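Local structure of cell surface protein (Faecalibacterium prausnitzii A2-165, 4GT6) at residues H163-P168 / R177-T182; T185-P190 / N199-C204; V223-S228 / Y233-Y238. The protein is of unknown function but, as an extracellular protein with leucine-rich repeats of the BspA type, probably binds other proteins at the bacterial cell surface. All blocks are in the same frame, centred on the assembly; numbering follows the deposited sequence. Where two conformers were deposited one is given.

Interaction 1 of 3, residues H163-P168 / R177-T182. With EDO (1,2-ethanediol), chain J; EDO (1,2-ethanediol), chain H; EDO (1,2-ethanediol), chain G.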
loop_
_atom_site.group_PDB
_atom_site.type_symbol
_atom_site.label_atom_id
_atom_site.label_comp_id
_atom_site.label_asym_id
_atom_site.label_seq_id
_atom_site.Cartn_x
_atom_site.Cartn_y
_atom_site.Cartn_z
ATOM N N HIS A 163 9.138 -9.113 3.290
ATOM C CA HIS A 163 9.682 -9.515 1.982
ATOM C C HIS A 163 8.922 -10.670 1.324
ATOM O O HIS A 163 9.133 -10.920 0.131
ATOM C CB HIS A 163 11.176 -9.854 2.098
ATOM C CG HIS A 163 11.470 -11.007 3.012
ATOM N ND1 HIS A 163 11.281 -12.316 2.604
ATOM C CD2 HIS A 163 11.908 -11.006 4.294
ATOM C CE1 HIS A 163 11.636 -13.069 3.636
ATOM N NE2 HIS A 163 11.988 -12.325 4.685
ATOM N N THR A 164 8.098 -11.404 2.092
ATOM C CA THR A 164 7.326 -12.527 1.551
ATOM C C THR A 164 5.941 -12.538 2.170
ATOM O O THR A 164 5.809 -12.467 3.395
ATOM C CB THR A 164 8.050 -13.880 1.790
ATOM O OG1 THR A 164 9.362 -13.837 1.232
ATOM C CG2 THR A 164 7.302 -15.071 1.191
ATOM N N VAL A 165 4.909 -12.644 1.321
ATOM C CA VAL A 165 3.518 -12.767 1.757
ATOM C C VAL A 165 2.907 -13.912 0.980
ATOM O O VAL A 165 2.983 -13.933 -0.259
ATOM C CB VAL A 165 2.648 -11.477 1.651
ATOM C CG1 VAL A 165 1.188 -11.756 2.054
ATOM C CG2 VAL A 165 3.196 -10.356 2.528
ATOM N N THR A 166 2.288 -14.845 1.691
ATOM C CA THR A 166 1.582 -15.954 1.060
ATOM C C THR A 166 0.088 -15.678 1.167
ATOM O O THR A 166 -0.447 -15.562 2.277
ATOM C CB THR A 166 1.998 -17.292 1.680
ATOM O OG1 THR A 166 3.405 -17.433 1.493
ATOM C CG2 THR A 166 1.254 -18.500 1.049
ATOM N N LEU A 167 -0.575 -15.515 0.002
ATOM C CA LEU A 167 -2.013 -15.289 -0.028
ATOM C C LEU A 167 -2.726 -16.593 -0.323
ATOM O O LEU A 167 -2.251 -17.366 -1.159
ATOM C CB LEU A 167 -2.401 -14.221 -1.069
ATOM C CG LEU A 167 -1.877 -12.793 -0.837
ATOM C CD1 LEU A 167 -2.473 -11.858 -1.872
ATOM C CD2 LEU A 167 -2.255 -12.288 0.535
ATOM N N PRO A 168 -3.874 -16.849 0.338
ATOM C CA PRO A 168 -4.600 -18.104 0.094
ATOM C C PRO A 168 -5.481 -18.051 -1.146
ATOM O O PRO A 168 -5.803 -16.971 -1.635
ATOM C CB PRO A 168 -5.472 -18.218 1.347
ATOM C CG PRO A 168 -5.793 -16.823 1.703
ATOM C CD PRO A 168 -4.561 -16.023 1.354
ATOM N N ARG A 177 -3.607 0.147 -1.662
ATOM C CA ARG A 177 -2.411 0.335 -0.820
ATOM C C ARG A 177 -2.116 -0.858 0.118
ATOM O O ARG A 177 -1.337 -0.708 1.063
ATOM C CB ARG A 177 -2.539 1.643 0.021
ATOM C CG ARG A 177 -2.949 2.881 -0.801
ATOM C CD ARG A 177 -2.994 4.193 -0.013
ATOM N NE ARG A 177 -1.732 4.530 0.654
ATOM C CZ ARG A 177 -0.657 5.029 0.049
ATOM N NH1 ARG A 177 -0.660 5.242 -1.261
ATOM N NH2 ARG A 177 0.436 5.301 0.749
ATOM N N ALA A 178 -2.672 -2.052 -0.157
ATOM C CA ALA A 178 -2.449 -3.209 0.747
ATOM C C ALA A 178 -0.962 -3.520 1.007
ATOM O O ALA A 178 -0.618 -3.844 2.148
ATOM C CB ALA A 178 -3.135 -4.449 0.190
ATOM N N PHE A 179 -0.074 -3.392 -0.022
ATOM C CA PHE A 179 1.357 -3.701 0.155
ATOM C C PHE A 179 2.234 -2.528 -0.211
ATOM O O PHE A 179 3.414 -2.726 -0.530
ATOM C CB PHE A 179 1.756 -4.936 -0.688
ATOM C CG PHE A 179 0.998 -6.170 -0.269
ATOM C CD1 PHE A 179 1.383 -6.892 0.855
ATOM C CD2 PHE A 179 -0.144 -6.572 -0.957
ATOM C CE1 PHE A 179 0.649 -8.007 1.274
ATOM C CE2 PHE A 179 -0.851 -7.716 -0.566
ATOM C CZ PHE A 179 -0.450 -8.424 0.542
ATOM N N THR A 180 1.687 -1.298 -0.166
ATOM C CA THR A 180 2.514 -0.117 -0.479
ATOM C C THR A 180 3.780 -0.076 0.386
ATOM O O THR A 180 3.698 -0.249 1.605
ATOM C CB THR A 180 1.714 1.186 -0.240
ATOM O OG1 THR A 180 0.614 1.239 -1.122
ATOM C CG2 THR A 180 2.553 2.444 -0.435
ATOM N N GLY A 181 4.933 0.143 -0.243
ATOM C CA GLY A 181 6.177 0.355 0.489
ATOM C C GLY A 181 6.782 -0.839 1.195
ATOM O O GLY A 181 7.702 -0.660 1.996
ATOM N N THR A 182 6.319 -2.053 0.875
ATOM C CA THR A 182 6.846 -3.274 1.486
ATOM C C THR A 182 8.140 -3.721 0.789
ATOM O O THR A 182 8.485 -3.220 -0.283
ATOM C CB THR A 182 5.790 -4.393 1.487
ATOM O OG1 THR A 182 5.425 -4.690 0.139
ATOM C CG2 THR A 182 4.562 -4.036 2.325
HETATM C C1 EDO J . 2.386 -11.222 -2.441
HETATM O O1 EDO J . 2.322 -12.557 -2.902
HETATM C C2 EDO J . 0.955 -10.702 -2.228
HETATM O O2 EDO J . 0.231 -10.838 -3.445
HETATM C C1 EDO H . 12.226 -2.318 0.583
HETATM O O1 EDO H . 13.221 -1.974 -0.339
HETATM C C2 EDO H . 11.107 -1.257 0.596
HETATM O O2 EDO H . 10.478 -1.120 -0.691
HETATM C C1 EDO G . 1.982 7.217 -3.092
HETATM O O1 EDO G . 0.595 7.050 -2.838
HETATM C C2 EDO G . 2.529 5.902 -3.698
HETATM O O2 EDO G . 2.477 4.876 -2.738
#
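Val165 and Phe179 reach toward each other from opposite walls of one coil of the BspA-type leucine-rich repeat, the side chain of the short strand 164-166 meeting a ring carried by the turns of 177-182. Phe179 supplies about half of the buried surface. Its CE1 lies 3.7 Å from Val165 CG2, and both methyls come to this corner obliquely from the same side of the ring, Val165 CG1 3.9 Å from Phe179 CE1. Leu167 meets the ring differently: CD2 comes in at the edge, near the ring plane, 4.3 Å from Phe179 CZ. With Phe179 CG anti to its carbonyl carbon (chi1 -62°), the ring projects across the coil toward the strand. An ethanediol, probably from the crystallisation liquor, covers part of one ring face and hydrogen-bonds through O1 to Val165 O. Replacing Phe179 with an alanine would probably open a gap between strand and turns, leaving Val165 and Leu167 without the aromatic ring they share. Overlapping type I and type II turns shape this side of the coil. Phe179 O is gripped twice from one face of its carbonyl plane, by Thr182 N at 3.3 Å and Thr182 OG1 at 2.9 Å.

Interaction 2 of 3, residues T185-P190 / N199-C204. With EDO (1,2-ethanediol), chain J; EDO (1,2-ethanediol), chain G; EDO (1,2-ethanediol), chain L; EDO (1,2-ethanediol), chain F.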
loop_
_atom_site.group_PDB
_atom_site.type_symbol
_atom_site.label_atom_id
_atom_site.label_comp_id
_atom_site.label_asym_id
_atom_site.label_seq_id
_atom_site.Cartn_x
_atom_site.Cartn_y
_atom_site.Cartn_z
ATOM N N THR A 185 9.944 -9.325 -2.492
ATOM C CA THR A 185 10.894 -9.646 -3.577
ATOM C C THR A 185 10.134 -10.365 -4.703
ATOM O O THR A 185 10.591 -10.430 -5.847
ATOM C CB THR A 185 12.067 -10.482 -3.024
ATOM O OG1 THR A 185 11.536 -11.574 -2.258
ATOM C CG2 THR A 185 12.963 -9.664 -2.115
ATOM N N GLN A 186 8.974 -10.928 -4.353
ATOM C CA GLN A 186 8.083 -11.602 -5.279
ATOM C C GLN A 186 6.645 -11.462 -4.819
ATOM O O GLN A 186 6.379 -11.251 -3.622
ATOM C CB GLN A 186 8.430 -13.100 -5.460
ATOM C CG GLN A 186 8.198 -13.970 -4.204
ATOM C CD GLN A 186 9.156 -13.638 -3.081
ATOM O OE1 GLN A 186 10.378 -13.598 -3.274
ATOM N NE2 GLN A 186 8.622 -13.268 -1.916
ATOM N N ILE A 187 5.721 -11.561 -5.799
ATOM C CA ILE A 187 4.266 -11.516 -5.640
ATOM C C ILE A 187 3.631 -12.689 -6.378
ATOM O O ILE A 187 3.979 -12.918 -7.541
ATOM C CB ILE A 187 3.674 -10.179 -6.209
ATOM C CG1 ILE A 187 4.139 -8.926 -5.470
ATOM C CG2 ILE A 187 2.148 -10.212 -6.260
ATOM C CD1 ILE A 187 3.873 -7.671 -6.338
ATOM N N HIS A 188 2.678 -13.404 -5.737
ATOM C CA HIS A 188 1.867 -14.391 -6.438
ATOM C C HIS A 188 0.413 -13.998 -6.223
ATOM O O HIS A 188 -0.032 -13.866 -5.077
ATOM C CB HIS A 188 2.123 -15.848 -6.038
ATOM C CG HIS A 188 1.192 -16.789 -6.757
ATOM N ND1 HIS A 188 1.348 -17.062 -8.102
ATOM C CD2 HIS A 188 0.061 -17.394 -6.317
ATOM C CE1 HIS A 188 0.351 -17.874 -8.423
ATOM N NE2 HIS A 188 -0.443 -18.107 -7.378
ATOM N N ILE A 189 -0.307 -13.750 -7.323
ATOM C CA ILE A 189 -1.727 -13.403 -7.286
ATOM C C ILE A 189 -2.536 -14.696 -7.386
ATOM O O ILE A 189 -2.466 -15.357 -8.431
ATOM C CB ILE A 189 -2.102 -12.399 -8.427
ATOM C CG1 ILE A 189 -1.168 -11.139 -8.435
ATOM C CG2 ILE A 189 -3.586 -12.032 -8.350
ATOM C CD1 ILE A 189 -1.128 -10.267 -7.113
ATOM N N PRO A 190 -3.326 -15.079 -6.347
ATOM C CA PRO A 190 -4.101 -16.331 -6.455
ATOM C C PRO A 190 -5.226 -16.223 -7.499
ATOM O O PRO A 190 -5.640 -15.119 -7.884
ATOM C CB PRO A 190 -4.610 -16.572 -5.034
ATOM C CG PRO A 190 -4.529 -15.270 -4.345
ATOM C CD PRO A 190 -3.488 -14.432 -5.028
ATOM N N ASN A 199 -2.662 1.413 -6.199
ATOM C CA ASN A 199 -1.437 1.473 -5.401
ATOM C C ASN A 199 -1.233 0.292 -4.443
ATOM O O ASN A 199 -0.372 0.383 -3.560
ATOM C CB ASN A 199 -1.392 2.805 -4.613
ATOM C CG ASN A 199 -1.158 3.994 -5.493
ATOM O OD1 ASN A 199 -0.369 3.931 -6.431
ATOM N ND2 ASN A 199 -1.882 5.091 -5.252
ATOM N N ALA A 200 -1.920 -0.842 -4.668
ATOM C CA ALA A 200 -1.719 -2.056 -3.846
ATOM C C ALA A 200 -0.250 -2.442 -3.802
ATOM O O ALA A 200 0.219 -2.923 -2.777
ATOM C CB ALA A 200 -2.534 -3.222 -4.419
ATOM N N PHE A 201 0.495 -2.222 -4.924
ATOM C CA PHE A 201 1.909 -2.574 -4.992
ATOM C C PHE A 201 2.800 -1.356 -5.310
ATOM O O PHE A 201 3.937 -1.520 -5.767
ATOM C CB PHE A 201 2.119 -3.709 -6.021
ATOM C CG PHE A 201 1.401 -4.970 -5.597
ATOM C CD1 PHE A 201 1.871 -5.732 -4.525
ATOM C CD2 PHE A 201 0.223 -5.364 -6.226
ATOM C CE1 PHE A 201 1.195 -6.890 -4.119
ATOM C CE2 PHE A 201 -0.457 -6.524 -5.820
ATOM C CZ PHE A 201 0.040 -7.286 -4.776
ATOM N N SER A 202 2.335 -0.144 -4.969
ATOM C CA SER A 202 3.171 1.044 -5.176
ATOM C C SER A 202 4.354 1.021 -4.186
ATOM O O SER A 202 4.282 0.356 -3.138
ATOM C CB SER A 202 2.356 2.322 -5.012
ATOM O OG SER A 202 1.927 2.463 -3.660
ATOM N N GLU A 203 5.492 1.631 -4.582
ATOM C CA GLU A 203 6.700 1.700 -3.742
ATOM C C GLU A 203 7.216 0.301 -3.285
ATOM O O GLU A 203 7.740 0.169 -2.189
ATOM C CB GLU A 203 6.451 2.614 -2.511
ATOM C CG GLU A 203 6.138 4.054 -2.883
ATOM C CD GLU A 203 5.885 4.896 -1.645
ATOM O OE1 GLU A 203 6.854 5.152 -0.901
ATOM O OE2 GLU A 203 4.712 5.217 -1.368
ATOM N N CYS A 204 7.071 -0.735 -4.119
ATOM C CA CYS A 204 7.623 -2.046 -3.782
ATOM C C CYS A 204 9.013 -2.106 -4.415
ATOM O O CYS A 204 9.223 -2.690 -5.481
ATOM C CB CYS A 204 6.709 -3.170 -4.242
ATOM S SG CYS A 204 5.231 -3.355 -3.203
HETATM C C1 EDO J . 2.386 -11.222 -2.441
HETATM O O1 EDO J . 2.322 -12.557 -2.902
HETATM C C2 EDO J . 0.955 -10.702 -2.228
HETATM O O2 EDO J . 0.231 -10.838 -3.445
HETATM C C1 EDO G . 1.982 7.217 -3.092
HETATM O O1 EDO G . 0.595 7.050 -2.838
HETATM C C2 EDO G . 2.529 5.902 -3.698
HETATM O O2 EDO G . 2.477 4.876 -2.738
HETATM C C1 EDO L . -2.924 8.233 -6.354
HETATM O O1 EDO L . -1.805 7.563 -6.911
HETATM C C2 EDO L . -4.093 8.368 -7.346
HETATM O O2 EDO L . -4.742 7.126 -7.471
HETATM C C1 EDO F . -3.068 -1.181 -8.892
HETATM O O1 EDO F . -2.442 0.129 -8.806
HETATM C C2 EDO F . -4.516 -1.038 -9.462
HETATM O O2 EDO F . -5.075 -2.250 -9.986
#
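Ile187 and Phe201 approach each other from opposite directions across the coil, the isoleucine methyl CD1 lying over one face of the ring. In this conformer, one of two modelled for Ile187, CD1 stands 3.7 Å from the centroid of the Phe201 ring and 27° off its normal, a CH-pi contact offset toward the rim, near Phe201 CD1. The extended chi2 of Ile187 (163°) carries its CD1 outward over the ring; the second branch, CG2, approaches Phe201 CZ at 3.9 Å. Ile189 comes to the same ring by another route. Its CB does not point straight at the opposite segment, but a bend at chi2 (-58°) folds CD1 round until it lies 4.0 Å from Phe201 CZ, obliquely. No hydrogen bond joins the two segments. At the rim of the ring an ethanediol, probably from the crystallisation liquor, accepts a nearly straight hydrogen bond from His188 N at O1, 3.0 Å away, and places O2 at the edge of Phe201. On the far wall a type I turn from Asn199 to Ser202 presents the ring. A strand isoleucine buried against a phenylalanine from the facing turn illustrates the hydrophobic core of a leucine-rich repeat solenoid.

Interaction 3 of 3, residues V223-S228 / Y233-Y238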
loop_
_atom_site.group_PDB
_atom_site.type_symbol
_atom_site.label_atom_id
_atom_site.label_comp_id
_atom_site.label_asym_id
_atom_site.label_seq_id
_atom_site.Cartn_x
_atom_site.Cartn_y
_atom_site.Cartn_z
ATOM N N VAL A 223 5.099 -8.932 -15.761
ATOM C CA VAL A 223 4.541 -7.605 -15.506
ATOM C C VAL A 223 3.102 -7.847 -15.109
ATOM O O VAL A 223 2.447 -8.689 -15.724
ATOM C CB VAL A 223 4.674 -6.668 -16.751
ATOM C CG1 VAL A 223 3.977 -5.333 -16.512
ATOM C CG2 VAL A 223 6.138 -6.441 -17.127
ATOM N N LEU A 224 2.598 -7.134 -14.074
ATOM C CA LEU A 224 1.218 -7.360 -13.656
ATOM C C LEU A 224 0.280 -6.405 -14.371
ATOM O O LEU A 224 0.521 -5.194 -14.398
ATOM C CB LEU A 224 1.082 -7.184 -12.127
ATOM C CG LEU A 224 -0.264 -7.616 -11.516
ATOM C CD1 LEU A 224 -0.521 -9.134 -11.693
ATOM C CD2 LEU A 224 -0.284 -7.263 -10.011
ATOM N N TYR A 225 -0.815 -6.957 -14.896
ATOM C CA TYR A 225 -1.857 -6.213 -15.595
ATOM C C TYR A 225 -3.205 -6.452 -14.967
ATOM O O TYR A 225 -3.405 -7.456 -14.281
ATOM C CB TYR A 225 -1.945 -6.655 -17.087
ATOM C CG TYR A 225 -0.696 -6.348 -17.883
ATOM C CD1 TYR A 225 0.354 -7.261 -17.947
ATOM C CD2 TYR A 225 -0.551 -5.133 -18.552
ATOM C CE1 TYR A 225 1.543 -6.951 -18.621
ATOM C CE2 TYR A 225 0.623 -4.822 -19.246
ATOM C CZ TYR A 225 1.660 -5.742 -19.289
ATOM O OH TYR A 225 2.826 -5.438 -19.957
ATOM N N GLU A 226 -4.147 -5.563 -15.275
ATOM C CA GLU A 226 -5.577 -5.712 -15.000
ATOM C C GLU A 226 -6.230 -5.885 -16.360
ATOM O O GLU A 226 -6.048 -5.026 -17.224
ATOM C CB GLU A 226 -6.148 -4.485 -14.280
ATOM C CG GLU A 226 -7.659 -4.560 -14.089
ATOM C CD GLU A 226 -8.182 -3.345 -13.358
ATOM O OE1 GLU A 226 -8.015 -3.274 -12.119
ATOM O OE2 GLU A 226 -8.601 -2.394 -14.047
ATOM N N LYS A 227 -6.974 -6.957 -16.552
ATOM C CA LYS A 227 -7.634 -7.176 -17.818
ATOM C C LYS A 227 -9.105 -6.885 -17.650
ATOM O O LYS A 227 -9.745 -7.474 -16.788
ATOM C CB LYS A 227 -7.394 -8.609 -18.318
ATOM C CG LYS A 227 -7.964 -8.830 -19.720
ATOM C CD LYS A 227 -7.786 -10.262 -20.166
ATOM C CE LYS A 227 -8.347 -10.450 -21.561
ATOM N NZ LYS A 227 -8.258 -11.867 -21.983
ATOM N N SER A 228 -9.633 -5.981 -18.467
ATOM C CA SER A 228 -11.051 -5.632 -18.453
ATOM C C SER A 228 -11.868 -6.614 -19.300
ATOM O O SER A 228 -11.327 -7.287 -20.190
ATOM C CB SER A 228 -11.245 -4.210 -18.968
ATOM O OG SER A 228 -10.679 -3.301 -18.040
ATOM N N TYR A 233 -6.245 -3.757 -21.362
ATOM C CA TYR A 233 -5.415 -4.001 -20.204
ATOM C C TYR A 233 -4.907 -2.691 -19.631
ATOM O O TYR A 233 -4.669 -1.743 -20.377
ATOM C CB TYR A 233 -4.190 -4.856 -20.573
ATOM C CG TYR A 233 -4.473 -6.284 -20.969
ATOM C CD1 TYR A 233 -4.988 -6.588 -22.220
ATOM C CD2 TYR A 233 -4.127 -7.337 -20.133
ATOM C CE1 TYR A 233 -5.179 -7.910 -22.625
ATOM C CE2 TYR A 233 -4.336 -8.665 -20.518
ATOM C CZ TYR A 233 -4.833 -8.946 -21.774
ATOM O OH TYR A 233 -5.019 -10.255 -22.165
ATOM N N ALA A 234 -4.690 -2.665 -18.326
ATOM C CA ALA A 234 -3.998 -1.568 -17.655
ATOM C C ALA A 234 -2.733 -2.176 -17.075
ATOM O O ALA A 234 -2.807 -3.248 -16.456
ATOM C CB ALA A 234 -4.866 -0.948 -16.545
ATOM N N LEU A 235 -1.580 -1.534 -17.271
ATOM C CA LEU A 235 -0.335 -2.030 -16.674
ATOM C C LEU A 235 -0.308 -1.524 -15.233
ATOM O O LEU A 235 -0.341 -0.313 -15.017
ATOM C CB LEU A 235 0.892 -1.515 -17.476
ATOM C CG LEU A 235 2.216 -2.247 -17.231
ATOM C CD1 LEU A 235 3.159 -2.040 -18.415
ATOM C CD2 LEU A 235 2.938 -1.760 -15.941
ATOM N N ILE A 236 -0.287 -2.437 -14.250
ATOM C CA ILE A 236 -0.384 -1.968 -12.870
ATOM C C ILE A 236 0.927 -2.120 -12.077
ATOM O O ILE A 236 1.152 -1.303 -11.177
ATOM C CB ILE A 236 -1.611 -2.575 -12.141
ATOM C CG1 ILE A 236 -1.483 -4.078 -11.871
ATOM C CG2 ILE A 236 -2.985 -2.201 -12.878
ATOM C CD1 ILE A 236 -2.626 -4.633 -11.014
ATOM N N ARG A 237 1.809 -3.102 -12.406
ATOM C CA ARG A 237 3.060 -3.231 -11.665
ATOM C C ARG A 237 4.177 -3.852 -12.511
ATOM O O ARG A 237 4.118 -5.028 -12.887
ATOM C CB ARG A 237 2.867 -4.066 -10.366
ATOM C CG ARG A 237 4.111 -4.226 -9.500
ATOM C CD ARG A 237 4.469 -2.939 -8.742
ATOM N NE ARG A 237 5.458 -2.129 -9.473
ATOM C CZ ARG A 237 5.943 -0.969 -9.038
ATOM N NH1 ARG A 237 5.471 -0.418 -7.923
ATOM N NH2 ARG A 237 6.906 -0.349 -9.716
ATOM N N TYR A 238 5.189 -3.033 -12.801
ATOM C CA TYR A 238 6.432 -3.466 -13.434
ATOM C C TYR A 238 7.417 -3.698 -12.278
ATOM O O TYR A 238 7.528 -2.819 -11.426
ATOM C CB TYR A 238 6.931 -2.421 -14.429
ATOM C CG TYR A 238 8.192 -2.847 -15.154
ATOM C CD1 TYR A 238 9.453 -2.592 -14.612
ATOM C CD2 TYR A 238 8.128 -3.442 -16.409
ATOM C CE1 TYR A 238 10.617 -2.979 -15.277
ATOM C CE2 TYR A 238 9.285 -3.808 -17.098
ATOM C CZ TYR A 238 10.526 -3.573 -16.527
ATOM O OH TYR A 238 11.660 -3.951 -17.198
HETATM O O HOH W 1 -6.163 -13.345 -21.309
#
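Leu224 O is gripped by two consecutive amides of the partner strand, Ile236 N at 2.9 Å and Arg237 N at 3.2 Å. This double grip marks a classic beta bulge, with Ile236 and Arg237 both facing Leu224, and it shifts the antiparallel register by one residue. Leu224 N completes the pairing by donating almost linearly (172°) to Arg237 O. Beyond the bulge the register is regular: Glu226 and Ala234 form a hydrogen-bonded pair whose two N-H groups lie in the carbonyl planes they address. The extra residue, Ile236, has CG1 wedged between its own backbone N and carbonyl carbon (chi1 69°), and its CD1 packs 3.7 Å from Leu224 CD2. On the face bearing Tyr225 and Leu235, Tyr225 CE2 lies 3.6 Å from Leu235 CG, with Val223 CG1 reaching that same carbon at about a right angle. Nearer the hairpin's turn, the fully extended Lys227 lays its chain across the Tyr233 ring; CG stands 3.9 Å from the ring centroid in a CH-pi contact, and NZ continues to a water at 2.7 Å. Arg237 turns away from the partner strand, its NE and NH2 both holding Tyr238 O side-on, while NH1 makes a salt bridge with Asp262. Outside the pair, 233-237 runs parallel to strand 253-256. The whole is a beta hairpin with a classic bulge, built into the sheet of a leucine-rich repeat solenoid.

In the fold
Interactions 1 and 2 have equivalent positions in successive coils, their centres only 6 Å apart. The rings of Phe179 and Phe201 meet nearly parallel, at about 5°, and probable hydrogen bonds join the turns: Phe179 N to Ala200 O at 2.8 Å and Gly181 N to Ser202 O at 3.0 Å. Two ethanediols touch both contacts, one between the strands and one beside the turns. Interaction 3, centred about 12 Å from interaction 2 and 17 Å from interaction 1, departs from this pattern as a hairpin, yet Arg237 NH1 probably hydrogen-bonds to Phe201 O at 2.9 Å, tying it to the preceding coil. The sodium site at Ser297 and Glu320 lies later in the chain.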